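Local coordinates for protein cellulase (Clostridium cellulovorans, PDB 6UI3) that probably hydrolyses internal beta-1,4 linkages of cellulose and related plant polysaccharides, acting as the glycoside hydrolase family 5 catalytic domain of a longer bacterial endoglucanase, at residues T32-G37 and N105-K110; V63-R68 and E89-Y94. One frame throughout, in Å; residues are numbered along the deposited sequence. Where two conformers were deposited one is given.

Interaction 1 of 2, residues T32-G37 and N105-K110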
loop_
_atom_site.group_PDB
_atom_site.type_symbol
_atom_site.label_atom_id
_atom_site.label_comp_id
_atom_site.label_asym_id
_atom_site.label_seq_id
_atom_site.Cartn_x
_atom_site.Cartn_y
_atom_site.Cartn_z
ATOM N N THR A 32 9.925 -6.540 4.213
ATOM C CA THR A 32 9.723 -7.219 5.492
ATOM C C THR A 32 8.876 -8.473 5.241
ATOM O O THR A 32 9.417 -9.462 4.745
ATOM C CB THR A 32 9.188 -6.227 6.522
ATOM O OG1 THR A 32 10.063 -5.085 6.555
ATOM C CG2 THR A 32 9.173 -6.812 7.917
ATOM N N LEU A 33 7.570 -8.453 5.530
ATOM C CA LEU A 33 6.763 -9.665 5.392
ATOM C C LEU A 33 6.425 -10.033 3.955
ATOM O O LEU A 33 5.839 -11.101 3.737
ATOM C CB LEU A 33 5.506 -9.601 6.259
ATOM C CG LEU A 33 5.786 -9.760 7.759
ATOM C CD1 LEU A 33 4.599 -9.282 8.563
ATOM C CD2 LEU A 33 6.126 -11.213 8.090
ATOM N N GLU A 34 6.825 -9.225 2.975
ATOM C CA GLU A 34 6.743 -9.630 1.580
ATOM C C GLU A 34 8.043 -10.224 1.048
ATOM O O GLU A 34 8.095 -10.585 -0.133
ATOM C CB GLU A 34 6.269 -8.477 0.678
ATOM C CG GLU A 34 7.336 -7.516 0.193
ATOM C CD GLU A 34 7.841 -6.492 1.204
ATOM O OE1 GLU A 34 7.762 -6.690 2.436
ATOM O OE2 GLU A 34 8.380 -5.461 0.719
ATOM N N SER A 35 9.076 -10.339 1.877
ATOM C CA SER A 35 10.372 -10.819 1.402
ATOM C C SER A 35 10.332 -12.309 1.059
ATOM O O SER A 35 9.560 -13.087 1.631
ATOM C CB SER A 35 11.437 -10.629 2.493
ATOM O OG SER A 35 11.559 -9.287 2.922
ATOM N N VAL A 36 11.228 -12.728 0.160
ATOM C CA VAL A 36 11.488 -14.155 -0.009
ATOM C C VAL A 36 12.172 -14.665 1.249
ATOM O O VAL A 36 13.176 -14.097 1.690
ATOM C CB VAL A 36 12.370 -14.406 -1.241
ATOM C CG1 VAL A 36 12.755 -15.885 -1.324
ATOM C CG2 VAL A 36 11.668 -13.965 -2.517
ATOM N N GLY A 37 11.632 -15.730 1.835
ATOM C CA GLY A 37 12.220 -16.317 3.019
ATOM C C GLY A 37 11.679 -15.801 4.329
ATOM O O GLY A 37 12.243 -16.117 5.382
ATOM N N ASN A 105 -2.359 -6.852 2.903
ATOM C CA ASN A 105 -2.577 -7.138 1.491
ATOM C C ASN A 105 -2.087 -8.548 1.154
ATOM O O ASN A 105 -1.759 -9.348 2.028
ATOM C CB ASN A 105 -1.913 -6.058 0.616
ATOM C CG ASN A 105 -0.397 -6.147 0.593
ATOM O OD1 ASN A 105 0.198 -7.048 1.188
ATOM N ND2 ASN A 105 0.244 -5.188 -0.089
ATOM N N ILE A 106 -2.095 -8.844 -0.150
ATOM C CA ILE A 106 -1.331 -9.923 -0.768
ATOM C C ILE A 106 -0.268 -9.250 -1.622
ATOM O O ILE A 106 -0.600 -8.405 -2.459
ATOM C CB ILE A 106 -2.241 -10.823 -1.634
ATOM C CG1 ILE A 106 -3.334 -11.482 -0.782
ATOM C CG2 ILE A 106 -1.393 -11.856 -2.381
ATOM C CD1 ILE A 106 -4.291 -12.370 -1.574
ATOM N N HIS A 107 0.996 -9.623 -1.424
ATOM C CA HIS A 107 2.127 -8.854 -1.962
ATOM C C HIS A 107 3.202 -9.834 -2.405
ATOM O O HIS A 107 3.783 -10.552 -1.590
ATOM C CB HIS A 107 2.639 -7.921 -0.856
ATOM C CG HIS A 107 3.438 -6.741 -1.308
ATOM N ND1 HIS A 107 3.059 -5.447 -1.011
ATOM C CD2 HIS A 107 4.617 -6.661 -1.959
ATOM C CE1 HIS A 107 3.980 -4.625 -1.478
ATOM N NE2 HIS A 107 4.932 -5.330 -2.056
ATOM N N HIS A 108 3.449 -9.893 -3.706
ATOM C CA HIS A 108 4.450 -10.763 -4.311
ATOM C C HIS A 108 4.117 -12.258 -4.243
ATOM O O HIS A 108 5.004 -13.073 -4.501
ATOM C CB HIS A 108 5.877 -10.579 -3.773
ATOM C CG HIS A 108 6.428 -9.191 -3.890
ATOM N ND1 HIS A 108 6.100 -8.329 -4.917
ATOM C CD2 HIS A 108 7.318 -8.533 -3.113
ATOM C CE1 HIS A 108 6.747 -7.187 -4.747
ATOM N NE2 HIS A 108 7.503 -7.289 -3.666
ATOM N N ASN A 109 2.891 -12.657 -3.910
ATOM C CA ASN A 109 2.498 -14.021 -4.231
ATOM C C ASN A 109 2.777 -14.249 -5.713
ATOM O O ASN A 109 2.669 -13.326 -6.528
ATOM C CB ASN A 109 1.005 -14.250 -4.000
ATOM C CG ASN A 109 0.691 -14.760 -2.617
ATOM O OD1 ASN A 109 1.204 -14.268 -1.606
ATOM N ND2 ASN A 109 -0.199 -15.734 -2.552
ATOM N N LYS A 110 3.097 -15.490 -6.076
ATOM C CA LYS A 110 3.317 -15.822 -7.481
ATOM C C LYS A 110 2.174 -15.330 -8.365
ATOM O O LYS A 110 2.401 -14.823 -9.465
ATOM C CB LYS A 110 3.477 -17.338 -7.623
ATOM C CG LYS A 110 3.679 -17.818 -9.048
ATOM C CD LYS A 110 5.056 -17.466 -9.556
ATOM C CE LYS A 110 5.578 -18.506 -10.547
ATOM N NZ LYS A 110 7.076 -18.512 -10.611
HETATM O O HOH W 1 8.571 -5.265 -2.027
#

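Interaction 2 of 2, residues V63-R68 and E89-Y94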
loop_
_atom_site.group_PDB
_atom_site.type_symbol
_atom_site.label_atom_id
_atom_site.label_comp_id
_atom_site.label_asym_id
_atom_site.label_seq_id
_atom_site.Cartn_x
_atom_site.Cartn_y
_atom_site.Cartn_z
ATOM N N VAL A 63 -0.075 2.578 8.768
ATOM C CA VAL A 63 0.996 1.679 8.355
ATOM C C VAL A 63 0.436 0.611 7.425
ATOM O O VAL A 63 -0.501 -0.117 7.781
ATOM C CB VAL A 63 1.705 1.014 9.552
ATOM C CG1 VAL A 63 2.719 -0.027 9.056
ATOM C CG2 VAL A 63 2.394 2.053 10.431
ATOM N N ARG A 64 1.039 0.481 6.253
ATOM C CA ARG A 64 0.751 -0.614 5.330
ATOM C C ARG A 64 1.760 -1.728 5.539
ATOM O O ARG A 64 2.963 -1.460 5.709
ATOM C CB ARG A 64 0.752 -0.121 3.887
ATOM C CG ARG A 64 0.483 -1.191 2.840
ATOM C CD ARG A 64 0.036 -0.543 1.548
ATOM N NE ARG A 64 -0.196 -1.410 0.404
ATOM C CZ ARG A 64 0.704 -1.720 -0.532
ATOM N NH1 ARG A 64 1.957 -1.320 -0.421
ATOM N NH2 ARG A 64 0.331 -2.428 -1.581
ATOM N N ILE A 65 1.256 -2.955 5.585
ATOM C CA ILE A 65 2.031 -4.143 5.917
ATOM C C ILE A 65 1.995 -5.102 4.729
ATOM O O ILE A 65 1.080 -5.939 4.620
ATOM C CB ILE A 65 1.485 -4.823 7.179
ATOM C CG1 ILE A 65 1.445 -3.853 8.365
ATOM C CG2 ILE A 65 2.317 -6.052 7.526
ATOM C CD1 ILE A 65 0.533 -4.310 9.478
ATOM N N PRO A 66 2.958 -4.987 3.810
ATOM C CA PRO A 66 3.093 -5.967 2.723
ATOM C C PRO A 66 3.242 -7.378 3.268
ATOM O O PRO A 66 4.079 -7.621 4.133
ATOM C CB PRO A 66 4.387 -5.514 2.027
ATOM C CG PRO A 66 4.433 -4.024 2.260
ATOM C CD PRO A 66 3.911 -3.863 3.666
ATOM N N VAL A 67 2.463 -8.323 2.726
ATOM C CA VAL A 67 2.563 -9.718 3.150
ATOM C C VAL A 67 2.547 -10.647 1.939
ATOM O O VAL A 67 1.584 -10.649 1.160
ATOM C CB VAL A 67 1.446 -10.147 4.119
ATOM C CG1 VAL A 67 1.649 -11.604 4.557
ATOM C CG2 VAL A 67 1.369 -9.226 5.323
ATOM N N ARG A 68 3.608 -11.447 1.792
ATOM C CA ARG A 68 3.648 -12.585 0.877
ATOM C C ARG A 68 3.151 -13.801 1.650
ATOM O O ARG A 68 3.638 -14.062 2.749
ATOM C CB ARG A 68 5.086 -12.818 0.406
ATOM C CG ARG A 68 5.250 -13.987 -0.556
ATOM C CD ARG A 68 6.714 -14.299 -0.855
ATOM N NE ARG A 68 7.501 -13.143 -1.282
ATOM C CZ ARG A 68 8.118 -13.001 -2.452
ATOM N NH1 ARG A 68 8.029 -13.913 -3.401
ATOM N NH2 ARG A 68 8.837 -11.915 -2.659
ATOM N N GLU A 89 -0.921 -10.937 12.373
ATOM C CA GLU A 89 -1.807 -10.330 13.363
ATOM C C GLU A 89 -1.029 -9.570 14.439
ATOM O O GLU A 89 -1.442 -8.485 14.856
ATOM C CB GLU A 89 -2.669 -11.430 13.978
ATOM C CG GLU A 89 -3.609 -10.947 15.062
ATOM C CD GLU A 89 -4.538 -12.033 15.577
ATOM O OE1 GLU A 89 -4.170 -13.220 15.500
ATOM O OE2 GLU A 89 -5.640 -11.690 16.064
ATOM N N THR A 90 0.092 -10.126 14.904
ATOM C CA THR A 90 0.912 -9.436 15.899
ATOM C C THR A 90 1.398 -8.094 15.370
ATOM O O THR A 90 1.359 -7.082 16.085
ATOM C CB THR A 90 2.083 -10.336 16.311
ATOM O OG1 THR A 90 1.571 -11.538 16.905
ATOM C CG2 THR A 90 3.008 -9.637 17.289
ATOM N N VAL A 91 1.855 -8.067 14.115
ATOM C CA VAL A 91 2.331 -6.817 13.517
ATOM C C VAL A 91 1.183 -5.835 13.297
ATOM O O VAL A 91 1.328 -4.637 13.575
ATOM C CB VAL A 91 3.128 -7.118 12.235
ATOM C CG1 VAL A 91 3.528 -5.828 11.542
ATOM C CG2 VAL A 91 4.354 -7.959 12.545
ATOM N N VAL A 92 0.024 -6.313 12.830
ATOM C CA VAL A 92 -1.165 -5.462 12.751
ATOM C C VAL A 92 -1.392 -4.776 14.089
ATOM O O VAL A 92 -1.662 -3.569 14.159
ATOM C CB VAL A 92 -2.397 -6.279 12.321
ATOM C CG1 VAL A 92 -3.701 -5.528 12.586
ATOM C CG2 VAL A 92 -2.297 -6.633 10.839
ATOM N N ASN A 93 -1.291 -5.547 15.174
ATOM C CA ASN A 93 -1.563 -5.003 16.496
ATOM C C ASN A 93 -0.497 -4.041 16.994
ATOM O O ASN A 93 -0.802 -3.233 17.872
ATOM C CB ASN A 93 -1.860 -6.144 17.456
ATOM C CG ASN A 93 -3.287 -6.621 17.326
ATOM O OD1 ASN A 93 -4.215 -5.828 17.428
ATOM N ND2 ASN A 93 -3.475 -7.900 17.108
ATOM N N TYR A 94 0.728 -4.077 16.463
ATOM C CA TYR A 94 1.670 -3.012 16.789
ATOM C C TYR A 94 1.114 -1.662 16.347
ATOM O O TYR A 94 1.314 -0.640 17.016
ATOM C CB TYR A 94 3.019 -3.229 16.104
ATOM C CG TYR A 94 3.820 -4.458 16.494
ATOM C CD1 TYR A 94 3.628 -5.111 17.703
ATOM C CD2 TYR A 94 4.800 -4.952 15.634
ATOM C CE1 TYR A 94 4.389 -6.241 18.038
ATOM C CE2 TYR A 94 5.555 -6.070 15.955
ATOM C CZ TYR A 94 5.342 -6.710 17.148
ATOM O OH TYR A 94 6.091 -7.826 17.481
#

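Interaction 1 of 2, residues T32-G37 and N105-K110
Two consecutive histidines, His107 and His108, close on the aliphatic part of Glu34. Asn105 ND2 donates to ND1 of His107 over 3.0 Å, nearly within the imidazole plane, which helps to fix the rotation of that ring. With CG anti to the backbone N (chi1 -159°), His107 lies alongside Glu34 and brings its CD2 within 3.6 Å of Glu34 CG; CB of Glu34 is equally near that carbon. His108 follows with a positive phi, a turn of the backbone that lets this side chain head for Glu34 as well. Its ring receives CD2 of His107 over the centre of one face, 3.3 Å above the plane, while CD2 of His108 is 3.5 Å from Glu34 CG. Glutamate suits this place because its methylenes pack on the imidazoles while its bent chain carries the carboxylate back to its own turn. There Glu34 OE1 accepts from Thr32 N at 2.8 Å, met from above the carboxylate plane, and OE2 takes the N-H of Asn31 plus a water that also bonds His108 NE2. The two loops extend strands 25-29 and 101-105 of the barrel, with strand 62-65 between them; Leu33 rests on Ile65 of that strand, and Ile106 packs against Val130 and Trp131 of helix 120-137.

Interaction 2 of 2, residues V63-R68 and E89-Y94
The helical turn that presents Val91 and Val92 to Ile65 is secured by Asn93 N donating to Glu89 O at 3.0 Å, with Tyr94 N to Thr90 O as the next rung. Across the contact itself everything is apolar. Ile65 does all the touching from its side through one methyl, CD1, which reaches the helix because CG1 is anti to the carbonyl carbon (chi1 -56°) and the chain then runs on extended. Ile65 CD1 lies 3.9 Å from Val91 CG1, and equally close to Val92 CG2 and to the backbone carbon Val92 CA. The side chains of Ile65 and Val92 cross at about a right angle. Isoleucine suits the place because its ethyl arm is one carbon longer than valine's branches and carries CD1 across to the helix, while the shorter valines stay close to the helix backbone. Val91 also packs on Phe52 of helix 49-58, and Val92 on Ala102 and Val104 of strand 101-105. The neighbouring Arg64 holds a salt bridge to Asp148 and hydrogen bonds to Asn28, Asn151 and Gln271. Strand 62-65, helix 82-96 and strand 101-105 form a beta-alpha-beta unit, here one of those that build the (beta/alpha)8 TIM barrel of this family.

Interaction 2 is nested along the chain inside the loop closed by interaction 1, and their centres are 12 Å apart. Residues 63-68 join them: as the chain leaves the barrel strand it passes between the two loops of interaction 1. On one side Arg68 is held twice, its N by Leu33 O at 3.0 Å and its NE by Glu34 O at 2.9 Å; on the other, Val67 N donates to Asn105 OD1. Interaction 2, where Ile65 meets the helix, belongs to the layer between barrel and helices, and interaction 1 to the loops that follow the C-terminal ends of the barrel strands, where TIM-barrel enzymes place their active sites. The polar cluster of Arg64, Asn105 and His107 is consistent with such a site.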